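Local coordinates for protein DNA polymerase III subunit beta (PDB 4TRT) that probably tethers DNA polymerases and other proteins to DNA as a ring-shaped head-to-tail homodimer, making replication processive, at residues Tyr142-Glu147 against Val167-Gly172; Gln150-Gly155 against Asp234-Glu239. All coordinates share one frame; numbering follows the deposited sequence. Where two conformers were deposited one is given.

Contact 1: Tyr142-Glu147 against Val167-Gly172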
ATOM      1  N   TYR A 142      18.189   3.053 -11.953  1.00 37.15           N
ATOM      2  CA  TYR A 142      17.220   2.639 -12.975  1.00 37.51           C
ATOM      3  C   TYR A 142      17.845   2.230 -14.326  1.00 36.32           C
ATOM      4  O   TYR A 142      17.254   1.463 -15.077  1.00 37.61           O
ATOM      5  CB  TYR A 142      16.203   3.764 -13.222  1.00 37.14           C
ATOM      6  CG  TYR A 142      16.791   4.960 -13.959  1.00 36.58           C
ATOM      7  CD1 TYR A 142      16.867   4.973 -15.342  1.00 35.97           C
ATOM      8  CD2 TYR A 142      17.282   6.071 -13.268  1.00 36.72           C
ATOM      9  CE1 TYR A 142      17.410   6.041 -16.024  1.00 36.71           C
ATOM     10  CE2 TYR A 142      17.839   7.150 -13.944  1.00 36.48           C
ATOM     11  CZ  TYR A 142      17.891   7.131 -15.323  1.00 35.51           C
ATOM     12  OH  TYR A 142      18.399   8.183 -16.034  1.00 36.79           O
ATOM     13  N   ALA A 143      19.019   2.764 -14.660  1.00 37.45           N
ATOM     14  CA  ALA A 143      19.615   2.533 -15.984  1.00 37.82           C
ATOM     15  C   ALA A 143      20.293   1.171 -16.130  1.00 38.17           C
ATOM     16  O   ALA A 143      20.568   0.734 -17.256  1.00 39.30           O
ATOM     17  CB  ALA A 143      20.614   3.645 -16.320  1.00 37.71           C
ATOM     18  N   ALA A 144      20.605   0.528 -15.008  1.00 37.76           N
ATOM     19  CA  ALA A 144      21.242  -0.792 -15.027  1.00 41.56           C
ATOM     20  C   ALA A 144      20.185  -1.841 -15.354  1.00 44.46           C
ATOM     21  O   ALA A 144      19.048  -1.730 -14.910  1.00 48.05           O
ATOM     22  CB  ALA A 144      21.892  -1.105 -13.687  1.00 37.95           C
ATOM     23  N   SER A 145      20.558  -2.851 -16.139  0.50 47.16           N
ATOM     24  CA  SER A 145      19.648  -3.957 -16.429  0.50 49.14           C
ATOM     25  C   SER A 145      20.322  -5.284 -16.175  0.50 49.36           C
ATOM     26  O   SER A 145      21.432  -5.551 -16.653  0.50 45.24           O
ATOM     27  CB  SER A 145      19.111  -3.939 -17.864  0.50 49.97           C
ATOM     28  OG  SER A 145      18.343  -5.127 -18.108  0.50 50.71           O
ATOM     29  N   ASN A 146      19.608  -6.118 -15.433  1.00 51.65           N
ATOM     30  CA  ASN A 146      20.023  -7.478 -15.141  1.00 56.08           C
ATOM     31  C   ASN A 146      19.999  -8.353 -16.385  1.00 54.70           C
ATOM     32  O   ASN A 146      20.553  -9.455 -16.377  1.00 60.35           O
ATOM     33  CB  ASN A 146      19.071  -8.070 -14.092  1.00 60.90           C
ATOM     34  CG  ASN A 146      19.789  -8.875 -13.037  1.00 64.38           C
ATOM     35  OD1 ASN A 146      20.995  -8.708 -12.811  1.00 67.85           O
ATOM     36  ND2 ASN A 146      19.048  -9.751 -12.371  1.00 69.49           N
ATOM     37  N   GLU A 147      19.333  -7.876 -17.441  1.00 51.31           N
ATOM     38  CA  GLU A 147      19.153  -8.658 -18.664  1.00 52.76           C
ATOM     39  C   GLU A 147      20.112  -8.273 -19.799  1.00 47.53           C
ATOM     40  O   GLU A 147      19.996  -8.801 -20.909  1.00 48.22           O
ATOM     41  CB  GLU A 147      17.697  -8.515 -19.148  1.00 57.30           C
ATOM     42  CG  GLU A 147      16.635  -8.822 -18.092  1.00 59.87           C
ATOM     43  CD  GLU A 147      16.126 -10.249 -18.118  1.00 62.04           C
ATOM     44  OE1 GLU A 147      15.779 -10.762 -19.199  1.00 62.53           O
ATOM     45  OE2 GLU A 147      16.041 -10.862 -17.040  1.00 68.52           O
ATOM     46  N   VAL A 167      29.084   7.975 -10.180  1.00 35.82           N
ATOM     47  CA  VAL A 167      28.452   6.682 -10.450  1.00 34.85           C
ATOM     48  C   VAL A 167      27.780   6.723 -11.804  1.00 33.52           C
ATOM     49  O   VAL A 167      27.254   7.756 -12.207  1.00 30.93           O
ATOM     50  CB  VAL A 167      27.425   6.240  -9.384  1.00 35.88           C
ATOM     51  CG1 VAL A 167      28.140   5.781  -8.116  1.00 36.98           C
ATOM     52  CG2 VAL A 167      26.408   7.343  -9.120  1.00 35.00           C
ATOM     53  N   VAL A 168      27.816   5.587 -12.497  1.00 32.66           N
ATOM     54  CA  VAL A 168      27.296   5.481 -13.852  1.00 33.85           C
ATOM     55  C   VAL A 168      26.574   4.146 -14.020  1.00 34.46           C
ATOM     56  O   VAL A 168      27.076   3.097 -13.587  1.00 34.08           O
ATOM     57  CB  VAL A 168      28.430   5.562 -14.902  1.00 35.28           C
ATOM     58  CG1 VAL A 168      27.871   5.686 -16.323  1.00 34.57           C
ATOM     59  CG2 VAL A 168      29.378   6.714 -14.607  1.00 35.72           C
ATOM     60  N   ALA A 169      25.401   4.192 -14.653  1.00 32.83           N
ATOM     61  CA  ALA A 169      24.705   2.989 -15.076  1.00 31.63           C
ATOM     62  C   ALA A 169      24.258   3.133 -16.524  1.00 34.01           C
ATOM     63  O   ALA A 169      24.054   4.256 -17.019  1.00 33.09           O
ATOM     64  CB  ALA A 169      23.516   2.755 -14.168  1.00 31.53           C
ATOM     65  N   SER A 170      24.104   1.992 -17.200  1.00 34.56           N
ATOM     66  CA  SER A 170      23.747   1.978 -18.593  1.00 34.57           C
ATOM     67  C   SER A 170      23.293   0.595 -19.044  1.00 36.42           C
ATOM     68  O   SER A 170      23.622  -0.417 -18.429  1.00 35.11           O
ATOM     69  CB  SER A 170      24.949   2.423 -19.443  1.00 35.95           C
ATOM     70  OG  SER A 170      24.628   2.451 -20.816  1.00 36.73           O
ATOM     71  N   ASP A 171      22.527   0.578 -20.127  1.00 39.48           N
ATOM     72  CA  ASP A 171      22.232  -0.658 -20.868  1.00 42.49           C
ATOM     73  C   ASP A 171      22.912  -0.658 -22.244  1.00 43.86           C
ATOM     74  O   ASP A 171      22.525  -1.417 -23.109  1.00 45.41           O
ATOM     75  CB  ASP A 171      20.720  -0.819 -21.040  1.00 44.93           C
ATOM     76  CG  ASP A 171      20.066   0.354 -21.792  1.00 44.47           C
ATOM     77  OD1 ASP A 171      20.747   1.122 -22.508  1.00 43.92           O
ATOM     78  OD2 ASP A 171      18.847   0.518 -21.642  1.00 49.30           O
ATOM     79  N   GLY A 172      23.919   0.193 -22.433  1.00 44.39           N
ATOM     80  CA  GLY A 172      24.612   0.337 -23.726  1.00 45.53           C
ATOM     81  C   GLY A 172      24.023   1.424 -24.620  1.00 44.98           C
ATOM     82  O   GLY A 172      24.634   1.822 -25.622  1.00 46.50           O
TER
HETATM   83  O   HOH W   1      18.262  -0.020 -19.002  1.00 62.77           O

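Contact 2: Gln150-Gly155 against Asp234-Glu239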
ATOM      1  N   GLN A 150      25.944  -7.815 -21.904  1.00 43.90           N
ATOM      2  CA  GLN A 150      27.227  -7.571 -21.239  1.00 45.23           C
ATOM      3  C   GLN A 150      27.003  -7.545 -19.750  1.00 41.32           C
ATOM      4  O   GLN A 150      26.303  -6.659 -19.233  1.00 40.53           O
ATOM      5  CB  GLN A 150      27.831  -6.238 -21.689  1.00 46.31           C
ATOM      6  CG  GLN A 150      28.338  -6.268 -23.118  1.00 51.68           C
ATOM      7  CD  GLN A 150      29.078  -5.006 -23.496  1.00 53.69           C
ATOM      8  OE1 GLN A 150      28.597  -4.227 -24.310  1.00 61.78           O
ATOM      9  NE2 GLN A 150      30.238  -4.786 -22.894  1.00 52.53           N
ATOM     10  N   ALA A 151      27.617  -8.490 -19.050  1.00 41.44           N
ATOM     11  CA  ALA A 151      27.443  -8.606 -17.595  1.00 42.66           C
ATOM     12  C   ALA A 151      27.757  -7.301 -16.862  1.00 39.49           C
ATOM     13  O   ALA A 151      27.067  -6.939 -15.907  1.00 38.80           O
ATOM     14  CB  ALA A 151      28.281  -9.757 -17.044  1.00 44.41           C
ATOM     15  N   VAL A 152      28.782  -6.579 -17.308  1.00 39.56           N
ATOM     16  CA  VAL A 152      29.139  -5.311 -16.651  1.00 38.72           C
ATOM     17  C   VAL A 152      27.974  -4.328 -16.552  1.00 38.32           C
ATOM     18  O   VAL A 152      27.909  -3.556 -15.578  1.00 38.91           O
ATOM     19  CB  VAL A 152      30.355  -4.602 -17.300  1.00 38.96           C
ATOM     20  CG1 VAL A 152      31.624  -5.415 -17.088  1.00 41.99           C
ATOM     21  CG2 VAL A 152      30.129  -4.378 -18.786  1.00 37.71           C
ATOM     22  N   PHE A 153      27.053  -4.348 -17.528  1.00 35.68           N
ATOM     23  CA  PHE A 153      25.916  -3.400 -17.517  1.00 35.75           C
ATOM     24  C   PHE A 153      24.840  -3.762 -16.497  1.00 34.97           C
ATOM     25  O   PHE A 153      23.890  -2.998 -16.271  1.00 34.97           O
ATOM     26  CB  PHE A 153      25.274  -3.268 -18.907  1.00 36.23           C
ATOM     27  CG  PHE A 153      26.052  -2.407 -19.876  1.00 37.53           C
ATOM     28  CD1 PHE A 153      26.705  -1.244 -19.464  1.00 37.32           C
ATOM     29  CD2 PHE A 153      26.065  -2.723 -21.225  1.00 39.26           C
ATOM     30  CE1 PHE A 153      27.386  -0.454 -20.372  1.00 38.21           C
ATOM     31  CE2 PHE A 153      26.750  -1.927 -22.136  1.00 41.25           C
ATOM     32  CZ  PHE A 153      27.406  -0.788 -21.708  1.00 40.11           C
ATOM     33  N   ARG A 154      25.011  -4.902 -15.852  1.00 36.60           N
ATOM     34  CA  ARG A 154      24.131  -5.320 -14.779  1.00 37.92           C
ATOM     35  C   ARG A 154      24.529  -4.657 -13.461  1.00 38.03           C
ATOM     36  O   ARG A 154      23.826  -4.789 -12.470  1.00 37.49           O
ATOM     37  CB  ARG A 154      24.105  -6.864 -14.663  1.00 39.79           C
ATOM     38  CG  ARG A 154      23.876  -7.567 -16.002  1.00 41.09           C
ATOM     39  CD  ARG A 154      23.955  -9.083 -15.937  1.00 41.54           C
ATOM     40  NE  ARG A 154      24.119  -9.620 -17.290  1.00 43.32           N
ATOM     41  CZ  ARG A 154      24.705 -10.778 -17.590  1.00 45.92           C
ATOM     42  NH1 ARG A 154      25.183 -11.565 -16.628  1.00 44.38           N
ATOM     43  NH2 ARG A 154      24.829 -11.141 -18.866  1.00 46.87           N
ATOM     44  N   GLY A 155      25.632  -3.914 -13.456  1.00 36.81           N
ATOM     45  CA  GLY A 155      26.088  -3.228 -12.250  1.00 36.56           C
ATOM     46  C   GLY A 155      26.226  -1.726 -12.405  1.00 35.90           C
ATOM     47  O   GLY A 155      25.993  -1.170 -13.484  1.00 38.69           O
ATOM     48  N   ASP A 234      35.992  -4.431 -17.131  1.00 54.79           N
ATOM     49  CA  ASP A 234      35.977  -2.987 -17.199  1.00 53.06           C
ATOM     50  C   ASP A 234      34.607  -2.552 -17.709  1.00 49.57           C
ATOM     51  O   ASP A 234      34.095  -3.055 -18.711  1.00 50.46           O
ATOM     52  CB  ASP A 234      37.067  -2.472 -18.156  1.00 57.66           C
ATOM     53  CG  ASP A 234      38.487  -2.682 -17.625  1.00 61.97           C
ATOM     54  OD1 ASP A 234      38.680  -2.773 -16.395  1.00 61.70           O
ATOM     55  OD2 ASP A 234      39.427  -2.725 -18.449  1.00 65.77           O
ATOM     56  N   PHE A 235      34.015  -1.598 -17.023  1.00 45.74           N
ATOM     57  CA  PHE A 235      32.827  -0.941 -17.544  1.00 43.80           C
ATOM     58  C   PHE A 235      33.106  -0.326 -18.922  1.00 45.12           C
ATOM     59  O   PHE A 235      34.180   0.241 -19.142  1.00 44.71           O
ATOM     60  CB  PHE A 235      32.383   0.135 -16.570  1.00 41.93           C
ATOM     61  CG  PHE A 235      30.925   0.457 -16.655  1.00 38.97           C
ATOM     62  CD1 PHE A 235      29.981  -0.390 -16.087  1.00 36.58           C
ATOM     63  CD2 PHE A 235      30.500   1.601 -17.293  1.00 36.30           C
ATOM     64  CE1 PHE A 235      28.637  -0.082 -16.159  1.00 36.23           C
ATOM     65  CE2 PHE A 235      29.162   1.897 -17.385  1.00 37.02           C
ATOM     66  CZ  PHE A 235      28.226   1.054 -16.816  1.00 35.07           C
ATOM     67  N   PRO A 236      32.151  -0.438 -19.866  1.00 45.33           N
ATOM     68  CA  PRO A 236      32.442   0.057 -21.213  1.00 45.79           C
ATOM     69  C   PRO A 236      32.575   1.579 -21.300  1.00 45.67           C
ATOM     70  O   PRO A 236      32.199   2.294 -20.368  1.00 45.36           O
ATOM     71  CB  PRO A 236      31.235  -0.427 -22.032  1.00 46.80           C
ATOM     72  CG  PRO A 236      30.640  -1.546 -21.224  1.00 45.99           C
ATOM     73  CD  PRO A 236      30.834  -1.100 -19.811  1.00 45.11           C
ATOM     74  N   ASP A 237      33.103   2.063 -22.412  1.00 45.42           N
ATOM     75  CA  ASP A 237      33.299   3.498 -22.610  1.00 48.00           C
ATOM     76  C   ASP A 237      31.962   4.183 -22.935  1.00 46.23           C
ATOM     77  O   ASP A 237      31.618   4.384 -24.090  1.00 48.98           O
ATOM     78  CB  ASP A 237      34.341   3.749 -23.706  1.00 50.57           C
ATOM     79  CG  ASP A 237      34.721   5.226 -23.842  1.00 53.37           C
ATOM     80  OD1 ASP A 237      34.268   6.045 -23.024  1.00 52.76           O
ATOM     81  OD2 ASP A 237      35.473   5.578 -24.780  1.00 58.41           O
ATOM     82  N   TYR A 238      31.222   4.529 -21.889  1.00 45.54           N
ATOM     83  CA  TYR A 238      29.930   5.230 -22.013  1.00 44.83           C
ATOM     84  C   TYR A 238      30.046   6.637 -22.625  1.00 46.32           C
ATOM     85  O   TYR A 238      29.060   7.144 -23.161  1.00 42.40           O
ATOM     86  CB  TYR A 238      29.210   5.302 -20.647  1.00 43.70           C
ATOM     87  CG  TYR A 238      29.983   6.060 -19.596  1.00 43.78           C
ATOM     88  CD1 TYR A 238      29.858   7.435 -19.471  1.00 44.22           C
ATOM     89  CD2 TYR A 238      30.849   5.401 -18.736  1.00 44.60           C
ATOM     90  CE1 TYR A 238      30.579   8.144 -18.533  1.00 45.45           C
ATOM     91  CE2 TYR A 238      31.566   6.098 -17.777  1.00 44.64           C
ATOM     92  CZ  TYR A 238      31.436   7.467 -17.684  1.00 44.45           C
ATOM     93  OH  TYR A 238      32.164   8.179 -16.764  1.00 42.46           O
ATOM     94  N   GLU A 239      31.233   7.263 -22.556  1.00 48.43           N
ATOM     95  CA  GLU A 239      31.449   8.582 -23.166  1.00 52.40           C
ATOM     96  C   GLU A 239      31.101   8.579 -24.638  1.00 53.08           C
ATOM     97  O   GLU A 239      30.607   9.579 -25.155  1.00 52.91           O
ATOM     98  CB  GLU A 239      32.906   9.054 -23.050  1.00 57.15           C
ATOM     99  CG  GLU A 239      33.321   9.517 -21.668  1.00 61.99           C
ATOM    100  CD  GLU A 239      32.565  10.746 -21.196  1.00 63.85           C
ATOM    101  OE1 GLU A 239      32.083  11.533 -22.045  1.00 66.87           O
ATOM    102  OE2 GLU A 239      32.457  10.914 -19.968  1.00 70.69           O
TER

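Contact 1: Tyr142-Glu147 against Val167-Gly172
Ala143 and Ala169 meet where the loop that follows helix 130-140 is laid on the end of an antiparallel strand, 164-170, within the central domain of the replication ring. The tight part is built of methyl groups: Ala143 CB stands 3.7 Å from Ala169 CB and about as close, 3.6 Å, to Ala169 O, whereas Ala144 presents mainly its backbone, with its N 3.8 Å from Ala169 CB. With such short side chains on both partners, the backbones can come close, the CA atoms of Ala144 and Ala169 lying 5.1 Å apart. Ala176 of strand 175-181 and Ile156 of strand 155-161 border the same patch, touching Ala143 and Ala144 respectively.

No direct hydrogen bond crosses the contact. Ala143 O rests 3.3 Å from Ser170 C, and the N-H of Asp171 is poorly angled to serve it, so this carbonyl looks instead to water. Here the packing gives way to a looser, partly exposed side. With CG between its own backbone N and carbonyl carbon (chi1 59°), Asp171 has its carboxylate placed for two tasks: OD1 accepts from the backbone N atoms of Tyr173 and Arg174, while OD2 takes part in a water bridge to the loop. Beyond the alanines the strand ends in an ST turn, in which Ser170 OG accepts from Gly172 N; the same hydroxyl is also hydrogen-bonded to Arg174 O. A single water joins the two sides, donating to Ala143 O at 3.0 Å and to Asp171 OD2 at 2.8 Å.

Contact 2: Gln150-Gly155 against Asp234-Glu239
A short 3-10 turn, residues 151-154, brings Val152 to within 5.8 Å of Phe235, CA to CA, where segment 234-239 runs as a loop. Val152 divides its branches between two neighbours: CG1 lies 3.8 Å from Asp234 O, and CG2 meets Pro236 CD at 3.5 Å. Phe153 reaches the same proline from another side, its CZ 3.4 Å from Pro236 CG, the valine meeting the ring at CD and the phenylalanine chiefly at CG.

The two aromatic rings form a T-shaped pair in which the edge of Phe153 is turned to the face of Phe235, with planes at 85° and centroids 5.5 Å apart. Phe235 has its CG roughly anti to the backbone N (chi1 -155°), which carries the ring toward the 3-10 turn. Val152 O approaches the edge of that ring near its plane, 3.6 Å from CE1, while also accepting the N-H of Gly155. At the exposed margin Gln150 NE2 lies beside Pro236 CG. Ile190 of strand 189-192 touches both Val152 and Phe235, and Val168 of strand 164-170 packs on Phe235.

Hydrogen bonds are absent across this interface; the 3-10 bonds stay within the turn, the Arg154 backbone also bonds with Ala193, and Tyr238 OH bonds to Glu159 and Arg166. Between the two segments, attachment therefore depends on apolar fit and on the weakly polar attraction of ring edges for a ring face and a carbonyl oxygen.

Leaving helix 130-140, the chain runs through 142-147 and then 150-155 before entering strand 155-161. Contact 1 closes a small loop of 19 residues when strand 164-170 comes back beside 142-147. Contact 2 spans 78 residues, ending at the loop that leads from strand 224-229 to strand 248-253. Because 150-155 lies inside the first loop and 234-239 beyond it, the two closures cross rather than nest. Phe153 ties them spatially: its CB lies 3.3 Å from Ser170 O, and its ring also touches Gly172. Together they join the loop after helix 130-140, the adjoining strand 164-170 and the loop leading toward strand 248-253.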